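Endoglucanase A (Clostridium longisporum, PDB 6Q1I) hydrolyses internal beta-1,4-glucosidic linkages in cellulose, lichenan and cereal beta-glucans, also attacks xylan, and prefers the longer cellooligosaccharides. Local coordinates at residues T36-N41 / I45-G50; L158-L163 / S232-S237; T216-F221 / L266-N271. All coordinates share one frame; numbering follows the deposited sequence.

Interaction 1. Residues T36-N41 / I45-G50; sequences TNLSYN and ISFETG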
loop_
_atom_site.group_PDB
_atom_site.type_symbol
_atom_site.label_atom_id
_atom_site.label_comp_id
_atom_site.label_asym_id
_atom_site.label_seq_id
_atom_site.Cartn_x
_atom_site.Cartn_y
_atom_site.Cartn_z
ATOM N N THR A 36 0.875 -16.592 12.214
ATOM C CA THR A 36 -0.335 -17.293 12.616
ATOM C C THR A 36 -0.077 -18.398 13.639
ATOM O O THR A 36 -0.974 -19.204 13.900
ATOM C CB THR A 36 -1.028 -17.861 11.376
ATOM O OG1 THR A 36 -0.152 -18.803 10.749
ATOM C CG2 THR A 36 -1.372 -16.745 10.396
ATOM N N ASN A 37 1.123 -18.464 14.223
ATOM C CA ASN A 37 1.449 -19.472 15.227
ATOM C C ASN A 37 1.617 -18.872 16.618
ATOM O O ASN A 37 2.185 -19.522 17.501
ATOM C CB ASN A 37 2.714 -20.247 14.844
ATOM C CG ASN A 37 3.943 -19.375 14.814
ATOM O OD1 ASN A 37 3.862 -18.197 14.505
ATOM N ND2 ASN A 37 5.091 -19.954 15.138
ATOM N N LEU A 38 1.140 -17.647 16.832
ATOM C CA LEU A 38 1.289 -16.958 18.093
ATOM C C LEU A 38 -0.061 -16.978 18.836
ATOM O O LEU A 38 -0.649 -18.062 18.921
ATOM C CB LEU A 38 1.877 -15.562 17.852
ATOM C CG LEU A 38 3.254 -15.566 17.203
ATOM C CD1 LEU A 38 3.708 -14.135 16.921
ATOM C CD2 LEU A 38 4.260 -16.287 18.087
ATOM N N SER A 39 -0.543 -15.870 19.376
ATOM C CA SER A 39 -1.862 -15.738 19.974
ATOM C C SER A 39 -2.196 -14.253 19.938
ATOM O O SER A 39 -1.304 -13.416 19.781
ATOM C CB SER A 39 -1.883 -16.215 21.423
ATOM O OG SER A 39 -1.201 -15.281 22.236
ATOM N N TYR A 40 -3.481 -13.924 20.100
ATOM C CA TYR A 40 -3.874 -12.521 19.990
ATOM C C TYR A 40 -3.317 -11.661 21.122
ATOM O O TYR A 40 -3.297 -10.433 20.992
ATOM C CB TYR A 40 -5.393 -12.373 19.883
ATOM C CG TYR A 40 -6.148 -12.767 21.124
ATOM C CD1 TYR A 40 -6.261 -11.897 22.201
ATOM C CD2 TYR A 40 -6.776 -13.997 21.206
ATOM C CE1 TYR A 40 -6.958 -12.256 23.334
ATOM C CE2 TYR A 40 -7.478 -14.359 22.326
ATOM C CZ TYR A 40 -7.566 -13.488 23.387
ATOM O OH TYR A 40 -8.265 -13.860 24.506
ATOM N N ASN A 41 -2.859 -12.268 22.215
ATOM C CA ASN A 41 -2.303 -11.543 23.350
ATOM C C ASN A 41 -0.783 -11.541 23.363
ATOM O O ASN A 41 -0.187 -11.009 24.300
ATOM C CB ASN A 41 -2.812 -12.145 24.667
ATOM C CG ASN A 41 -4.115 -11.529 25.132
ATOM O OD1 ASN A 41 -4.569 -10.510 24.606
ATOM N ND2 ASN A 41 -4.721 -12.141 26.138
ATOM N N ILE A 45 5.904 -7.314 19.278
ATOM C CA ILE A 45 7.225 -7.423 18.673
ATOM C C ILE A 45 7.422 -8.800 18.056
ATOM O O ILE A 45 8.176 -8.955 17.091
ATOM C CB ILE A 45 8.316 -7.079 19.706
ATOM C CG1 ILE A 45 7.972 -5.764 20.411
ATOM C CG2 ILE A 45 9.667 -7.019 19.028
ATOM C CD1 ILE A 45 7.702 -4.598 19.457
ATOM N N SER A 46 6.751 -9.817 18.600
ATOM C CA SER A 46 6.818 -11.153 18.020
ATOM C C SER A 46 6.271 -11.172 16.601
ATOM O O SER A 46 6.721 -11.966 15.769
ATOM C CB SER A 46 6.017 -12.128 18.878
ATOM O OG SER A 46 6.489 -12.128 20.209
ATOM N N PHE A 47 5.274 -10.338 16.320
ATOM C CA PHE A 47 4.729 -10.221 14.969
ATOM C C PHE A 47 5.619 -9.337 14.098
ATOM O O PHE A 47 5.999 -9.724 12.989
ATOM C CB PHE A 47 3.326 -9.621 15.051
ATOM C CG PHE A 47 2.323 -10.488 15.768
ATOM C CD1 PHE A 47 1.468 -11.316 15.049
ATOM C CD2 PHE A 47 2.212 -10.459 17.151
ATOM C CE1 PHE A 47 0.533 -12.100 15.696
ATOM C CE2 PHE A 47 1.275 -11.237 17.799
ATOM C CZ PHE A 47 0.436 -12.062 17.067
ATOM N N GLU A 48 5.958 -8.146 14.603
ATOM C CA GLU A 48 6.737 -7.167 13.850
ATOM C C GLU A 48 8.037 -7.759 13.327
ATOM O O GLU A 48 8.461 -7.448 12.204
ATOM C CB GLU A 48 7.020 -5.959 14.755
ATOM C CG GLU A 48 7.751 -4.823 14.060
ATOM C CD GLU A 48 7.851 -3.576 14.908
ATOM O OE1 GLU A 48 7.233 -3.539 15.994
ATOM O OE2 GLU A 48 8.554 -2.630 14.492
ATOM N N THR A 49 8.695 -8.603 14.133
ATOM C CA THR A 49 9.964 -9.227 13.770
ATOM C C THR A 49 9.795 -10.642 13.222
ATOM O O THR A 49 10.792 -11.314 12.951
ATOM C CB THR A 49 10.921 -9.260 14.969
ATOM O OG1 THR A 49 10.403 -10.128 15.984
ATOM C CG2 THR A 49 11.141 -7.866 15.546
ATOM N N GLY A 50 8.557 -11.098 13.025
ATOM C CA GLY A 50 8.306 -12.492 12.705
ATOM C C GLY A 50 8.747 -12.929 11.326
ATOM O O GLY A 50 8.866 -14.138 11.083
#

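Interaction 2. Residues L158-L163 / S232-S237; sequences LNQPRL and SVHAYS. Unlike the reference sequence in segment 158-163: Gln160 (reference Glu).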
loop_
_atom_site.group_PDB
_atom_site.type_symbol
_atom_site.label_atom_id
_atom_site.label_comp_id
_atom_site.label_asym_id
_atom_site.label_seq_id
_atom_site.Cartn_x
_atom_site.Cartn_y
_atom_site.Cartn_z
ATOM N N LEU A 158 -8.460 -1.893 2.470
ATOM C CA LEU A 158 -8.014 -3.250 2.198
ATOM C C LEU A 158 -6.794 -3.153 1.293
ATOM O O LEU A 158 -6.567 -2.125 0.647
ATOM C CB LEU A 158 -9.105 -4.059 1.474
ATOM C CG LEU A 158 -10.390 -4.335 2.253
ATOM C CD1 LEU A 158 -11.454 -4.884 1.319
ATOM C CD2 LEU A 158 -10.135 -5.292 3.397
ATOM N N ASN A 159 -6.037 -4.253 1.215
ATOM C CA ASN A 159 -4.780 -4.288 0.474
ATOM C C ASN A 159 -4.969 -4.822 -0.942
ATOM O O ASN A 159 -5.107 -4.044 -1.889
ATOM C CB ASN A 159 -3.762 -5.120 1.259
ATOM C CG ASN A 159 -2.458 -5.254 0.542
ATOM O OD1 ASN A 159 -1.964 -4.289 -0.050
ATOM N ND2 ASN A 159 -1.882 -6.449 0.582
ATOM N N GLN A 160 -4.957 -6.143 -1.102
ATOM C CA GLN A 160 -5.120 -6.797 -2.402
ATOM C C GLN A 160 -6.236 -7.827 -2.313
ATOM O O GLN A 160 -6.030 -9.022 -2.557
ATOM C CB GLN A 160 -3.808 -7.442 -2.846
ATOM C CG GLN A 160 -2.701 -6.424 -3.098
ATOM C CD GLN A 160 -1.426 -7.038 -3.634
ATOM O OE1 GLN A 160 -1.231 -8.252 -3.604
ATOM N NE2 GLN A 160 -0.555 -6.200 -4.115
ATOM N N PRO A 161 -7.451 -7.387 -1.994
ATOM C CA PRO A 161 -8.532 -8.344 -1.730
ATOM C C PRO A 161 -8.890 -9.129 -2.984
ATOM O O PRO A 161 -9.135 -8.551 -4.042
ATOM C CB PRO A 161 -9.685 -7.446 -1.264
ATOM C CG PRO A 161 -9.415 -6.129 -1.913
ATOM C CD PRO A 161 -7.911 -5.992 -1.869
ATOM N N ARG A 162 -8.934 -10.452 -2.856
ATOM C CA ARG A 162 -9.041 -11.319 -4.023
ATOM C C ARG A 162 -9.475 -12.713 -3.581
ATOM O O ARG A 162 -9.511 -13.021 -2.386
ATOM C CB ARG A 162 -7.702 -11.396 -4.763
ATOM C CG ARG A 162 -6.595 -12.070 -3.942
ATOM C CD ARG A 162 -5.202 -11.849 -4.508
ATOM N NE ARG A 162 -4.182 -12.585 -3.758
ATOM C CZ ARG A 162 -3.553 -12.132 -2.671
ATOM N NH1 ARG A 162 -3.826 -10.937 -2.170
ATOM N NH2 ARG A 162 -2.628 -12.879 -2.088
ATOM N N LEU A 163 -9.772 -13.569 -4.571
ATOM C CA LEU A 163 -10.177 -14.958 -4.318
ATOM C C LEU A 163 -8.928 -15.828 -4.166
ATOM O O LEU A 163 -8.548 -16.600 -5.053
ATOM C CB LEU A 163 -11.076 -15.466 -5.441
ATOM C CG LEU A 163 -12.458 -14.825 -5.570
ATOM C CD1 LEU A 163 -13.127 -15.258 -6.879
ATOM C CD2 LEU A 163 -13.356 -15.180 -4.386
ATOM N N SER A 232 -6.845 2.914 -4.997
ATOM C CA SER A 232 -5.550 2.285 -4.756
ATOM C C SER A 232 -5.304 1.197 -5.796
ATOM O O SER A 232 -6.105 0.267 -5.931
ATOM C CB SER A 232 -5.523 1.649 -3.360
ATOM O OG SER A 232 -4.353 0.877 -3.177
ATOM N N VAL A 233 -4.173 1.284 -6.500
ATOM C CA VAL A 233 -3.676 0.185 -7.316
ATOM C C VAL A 233 -2.219 -0.066 -6.957
ATOM O O VAL A 233 -1.517 0.813 -6.452
ATOM C CB VAL A 233 -3.832 0.405 -8.842
ATOM C CG1 VAL A 233 -5.292 0.545 -9.221
ATOM C CG2 VAL A 233 -3.046 1.617 -9.308
ATOM N N HIS A 234 -1.777 -1.296 -7.214
ATOM C CA HIS A 234 -0.377 -1.693 -7.109
ATOM C C HIS A 234 0.090 -2.043 -8.510
ATOM O O HIS A 234 -0.644 -2.672 -9.279
ATOM C CB HIS A 234 -0.227 -2.876 -6.157
ATOM C CG HIS A 234 -0.689 -2.564 -4.771
ATOM N ND1 HIS A 234 -0.878 -3.528 -3.811
ATOM C CD2 HIS A 234 -1.022 -1.388 -4.191
ATOM C CE1 HIS A 234 -1.319 -2.965 -2.702
ATOM N NE2 HIS A 234 -1.410 -1.665 -2.904
ATOM N N ALA A 235 1.292 -1.592 -8.866
ATOM C CA ALA A 235 1.729 -1.700 -10.262
ATOM C C ALA A 235 3.243 -1.927 -10.288
ATOM O O ALA A 235 4.053 -1.007 -10.469
ATOM C CB ALA A 235 1.320 -0.466 -11.065
ATOM N N TYR A 236 3.622 -3.191 -10.113
ATOM C CA TYR A 236 5.011 -3.631 -10.225
ATOM C C TYR A 236 5.292 -3.824 -11.712
ATOM O O TYR A 236 5.335 -4.939 -12.238
ATOM C CB TYR A 236 5.204 -4.916 -9.443
ATOM C CG TYR A 236 5.097 -4.769 -7.942
ATOM C CD1 TYR A 236 3.880 -4.931 -7.282
ATOM C CD2 TYR A 236 6.216 -4.487 -7.176
ATOM C CE1 TYR A 236 3.798 -4.821 -5.913
ATOM C CE2 TYR A 236 6.143 -4.385 -5.814
ATOM C CZ TYR A 236 4.937 -4.543 -5.179
ATOM O OH TYR A 236 4.882 -4.456 -3.810
ATOM N N SER A 237 5.515 -2.700 -12.390
ATOM C CA SER A 237 5.516 -2.689 -13.836
ATOM C C SER A 237 6.864 -2.268 -14.391
ATOM O O SER A 237 7.567 -1.449 -13.791
ATOM C CB SER A 237 4.452 -1.712 -14.337
ATOM O OG SER A 237 3.193 -2.120 -13.837
HETATM O O HOH W 1 -4.484 -1.339 -1.647
#

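Interaction 3. Residues T216-F221 / L266-N271; sequences TTMNDF and LDSYLN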
loop_
_atom_site.group_PDB
_atom_site.type_symbol
_atom_site.label_atom_id
_atom_site.label_comp_id
_atom_site.label_asym_id
_atom_site.label_seq_id
_atom_site.Cartn_x
_atom_site.Cartn_y
_atom_site.Cartn_z
ATOM N N THR A 216 -10.100 -4.657 -16.526
ATOM C CA THR A 216 -11.285 -5.288 -15.947
ATOM C C THR A 216 -11.489 -4.858 -14.500
ATOM O O THR A 216 -12.609 -4.529 -14.087
ATOM C CB THR A 216 -11.179 -6.810 -16.047
ATOM O OG1 THR A 216 -11.207 -7.202 -17.424
ATOM C CG2 THR A 216 -12.341 -7.483 -15.328
ATOM N N THR A 217 -10.417 -4.862 -13.708
ATOM C CA THR A 217 -10.561 -4.535 -12.293
ATOM C C THR A 217 -10.741 -3.035 -12.073
ATOM O O THR A 217 -11.551 -2.631 -11.234
ATOM C CB THR A 217 -9.376 -5.087 -11.500
ATOM O OG1 THR A 217 -8.155 -4.635 -12.082
ATOM C CG2 THR A 217 -9.396 -6.621 -11.524
ATOM N N MET A 218 -10.029 -2.195 -12.830
ATOM C CA MET A 218 -10.271 -0.759 -12.744
ATOM C C MET A 218 -11.698 -0.424 -13.143
ATOM O O MET A 218 -12.368 0.381 -12.487
ATOM C CB MET A 218 -9.334 0.007 -13.672
ATOM C CG MET A 218 -7.936 0.196 -13.205
ATOM S SD MET A 218 -7.234 1.627 -14.070
ATOM C CE MET A 218 -7.213 1.034 -15.751
ATOM N N ASN A 219 -12.156 -0.976 -14.265
ATOM C CA ASN A 219 -13.460 -0.577 -14.769
ATOM C C ASN A 219 -14.562 -0.887 -13.775
ATOM O O ASN A 219 -15.522 -0.111 -13.668
ATOM C CB ASN A 219 -13.748 -1.227 -16.116
ATOM C CG ASN A 219 -12.924 -0.630 -17.237
ATOM O OD1 ASN A 219 -12.335 0.444 -17.097
ATOM N ND2 ASN A 219 -12.894 -1.318 -18.367
ATOM N N ASP A 220 -14.439 -1.982 -13.021
ATOM C CA ASP A 220 -15.477 -2.369 -12.072
ATOM C C ASP A 220 -15.346 -1.678 -10.718
ATOM O O ASP A 220 -16.195 -1.893 -9.852
ATOM C CB ASP A 220 -15.521 -3.892 -11.890
ATOM C CG ASP A 220 -16.447 -4.583 -12.880
ATOM O OD1 ASP A 220 -17.155 -3.892 -13.643
ATOM O OD2 ASP A 220 -16.472 -5.828 -12.883
ATOM N N PHE A 221 -14.335 -0.837 -10.526
ATOM C CA PHE A 221 -14.192 -0.095 -9.282
ATOM C C PHE A 221 -15.379 0.838 -9.095
ATOM O O PHE A 221 -15.697 1.640 -9.977
ATOM C CB PHE A 221 -12.899 0.722 -9.342
ATOM C CG PHE A 221 -12.592 1.503 -8.090
ATOM C CD1 PHE A 221 -11.952 0.906 -7.025
ATOM C CD2 PHE A 221 -12.910 2.848 -7.992
ATOM C CE1 PHE A 221 -11.654 1.629 -5.879
ATOM C CE2 PHE A 221 -12.608 3.570 -6.857
ATOM C CZ PHE A 221 -11.978 2.964 -5.805
ATOM N N LEU A 266 0.224 4.349 -17.127
ATOM C CA LEU A 266 -0.053 5.396 -16.148
ATOM C C LEU A 266 -1.185 6.306 -16.611
ATOM O O LEU A 266 -1.999 6.748 -15.793
ATOM C CB LEU A 266 1.224 6.185 -15.853
ATOM C CG LEU A 266 2.326 5.381 -15.155
ATOM C CD1 LEU A 266 3.635 6.168 -15.140
ATOM C CD2 LEU A 266 1.896 4.997 -13.730
ATOM N N ASP A 267 -1.250 6.596 -17.917
ATOM C CA ASP A 267 -2.395 7.326 -18.459
ATOM C C ASP A 267 -3.703 6.601 -18.140
ATOM O O ASP A 267 -4.706 7.232 -17.789
ATOM C CB ASP A 267 -2.279 7.472 -19.983
ATOM C CG ASP A 267 -1.292 8.543 -20.427
ATOM O OD1 ASP A 267 -0.829 9.355 -19.601
ATOM O OD2 ASP A 267 -1.002 8.562 -21.643
ATOM N N SER A 268 -3.718 5.273 -18.284
ATOM C CA SER A 268 -4.946 4.527 -18.021
ATOM C C SER A 268 -5.379 4.658 -16.564
ATOM O O SER A 268 -6.577 4.768 -16.277
ATOM C CB SER A 268 -4.805 3.058 -18.439
ATOM O OG SER A 268 -4.135 2.279 -17.456
ATOM N N TYR A 269 -4.425 4.691 -15.631
ATOM C CA TYR A 269 -4.780 4.885 -14.228
ATOM C C TYR A 269 -5.336 6.287 -14.004
ATOM O O TYR A 269 -6.418 6.456 -13.428
ATOM C CB TYR A 269 -3.565 4.656 -13.328
ATOM C CG TYR A 269 -2.915 3.285 -13.429
ATOM C CD1 TYR A 269 -3.609 2.178 -13.919
ATOM C CD2 TYR A 269 -1.596 3.106 -13.050
ATOM C CE1 TYR A 269 -3.006 0.935 -14.010
ATOM C CE2 TYR A 269 -0.988 1.862 -13.125
ATOM C CZ TYR A 269 -1.693 0.784 -13.614
ATOM O OH TYR A 269 -1.092 -0.454 -13.702
ATOM N N LEU A 270 -4.602 7.308 -14.449
ATOM C CA LEU A 270 -5.056 8.681 -14.266
ATOM C C LEU A 270 -6.444 8.863 -14.849
ATOM O O LEU A 270 -7.374 9.330 -14.172
ATOM C CB LEU A 270 -4.082 9.629 -14.966
ATOM C CG LEU A 270 -4.540 11.085 -15.063
ATOM C CD1 LEU A 270 -4.682 11.683 -13.674
ATOM C CD2 LEU A 270 -3.574 11.889 -15.905
ATOM N N ASN A 271 -6.601 8.489 -16.114
ATOM C CA ASN A 271 -7.790 8.873 -16.852
ATOM C C ASN A 271 -8.991 8.026 -16.457
ATOM O O ASN A 271 -10.115 8.535 -16.401
ATOM C CB ASN A 271 -7.525 8.802 -18.359
ATOM C CG ASN A 271 -6.431 9.772 -18.817
ATOM O OD1 ASN A 271 -6.073 10.706 -18.109
ATOM N ND2 ASN A 271 -5.898 9.538 -20.001
#

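Interaction 1. Residues T36-N41 / I45-G50
Leu38 and Ser46 mark the closest backbone approach, their CA atoms 8.0 Å apart, where the irregular loop 36-41 passes the last turn of the short helix 44-48; no hydrogen bond crosses, and side chains make most of the contact, together with the carbonyl O of Ser39. The main feature is a CH-pi contact. Leu38 CD1 stands 3.7 Å from the centroid of the Phe47 ring and only 5° off its normal, so the methyl sits over the middle of the face, almost equidistant from all six ring carbons. With CG beside the backbone N, chi1 -61°, Leu38 brings its CD1 branch over the ring. The same methyl touches Ser46 CB as well, at 3.6 Å, on a different flank from the ring. Nearer the loop backbone, Leu38 CB lies 3.9 Å from Phe47 CZ. The rim of the ring, not its face, meets Ser39: the Ser39 carbonyl O lies in the ring plane, 3.5 Å from Phe47 CZ. Beyond the two segments, Phe47 also meets the ring of His81 with the planes at about 60°, and Ser39 OG is hydrogen-bonded to Thr42 OG1. The contact joins the loop that follows the first barrel strand, 23-27, to the helix it leads into, away from the positions assigned by similarity as proton donor and nucleophile. A methyl over the pi face and a carbonyl oxygen beside the positively polarised ring edge are complementary placements, consistent with dispersion and a weak electrostatic attraction contributing to the packing of the loop on Phe47.

Interaction 2. Residues L158-L163 / S232-S237
Gln160 and His234 are joined by a short, nearly straight hydrogen bond at a position where the reference sequence has glutamate, the proton donor by similarity. Gln160 NE2 donates to His234 ND1 over 2.7 Å with an N-H...N angle of 167°. The acceptor lies almost in the amide plane and the donor almost in the ring plane, although the two planes are turned 47° apart. An extended chain beyond CG, chi2 -176°, carries the amide across to the imidazole. Asn159 OD1 approaches another part of the ring edge, 3.0 Å from His234 CE1, while its hydrogen-bond partner is Arg73 NH2. Both segments belong to the catalytic end of the family 5 TIM-barrel domain, the catalytic part of a longer protein: 158-163 follows strand 153-156, and His234 lies near the end of strand 229-234. Gln284 of strand 280-285, at the position assigned by similarity as the nucleophile but changed here, touches the side chains of Asn159, Gln160 and His234. A water is hydrogen-bonded to Asn159 O at 2.8 Å and to Ser232 OG at 2.7 Å, linking the two segments. On the loop side, Arg162 NH1 donates to Gln160 O at 2.9 Å, and Arg162 NE forms a salt bridge with Glu169.

Interaction 3. Residues T216-F221 / L266-N271
Met218 reaches across to the edge of the Tyr269 ring in a Met-aromatic contact between two helices on the outside of the TIM barrel, 215-219 and 256-275. The evidence for an edge approach is angular: Met218 SD is 5.0 Å from the ring centroid and 77° off the ring normal, close to the plane of the ring and well away from its face. Its nearest ring atom is Tyr269 CD1, at 3.7 Å. The two side chains cross at about a right angle. Met218 runs outward from its helix, whereas Tyr269 starts out away from helix 215-219 and presents the flank of its ring to the sulfur. Tyr269 also packs on Ile282 of strand 280-285, so the ring the methionine meets lies against the barrel wall. The Met218 chain bends at its last torsion, chi3 -65°, which turns the methyl from the ring towards Ser268. There CE lies 3.8 Å from Ser268 O and also beside the Ser268 side chain. Ser268 OG and Ser268 O both have polar partners on their own helix, Glu265 O and Thr272 OG1 respectively, and the methyl packs alongside them. Thr272 and Phe273 extend the surface met by Met218 along helix 256-275. The approach of the methyl to the serine hydroxyl, Met218 CE to Ser268 OG, measures 3.7 Å.

Interactions 2 and 3 are both buried, their centres about 8 Å and about 17 Å from the chain centre. Interaction 1, at about 21 Å, is only partly buried and lies on the opposite side of that centre from interaction 3. Direct polar bonding across the segments occurs in interaction 2, among the catalytic loops, whereas interactions 1 and 3 rely on an aromatic ring, met over its face in the first and at its edge in the third. Helix 215-219 and strand 229-234 follow each other in the chain, and the segments of interactions 2 and 3 alternate; Ala235 CB lies 3.6 Å from Tyr269 OH. Interaction 1 touches neither, joining one loop to its following helix.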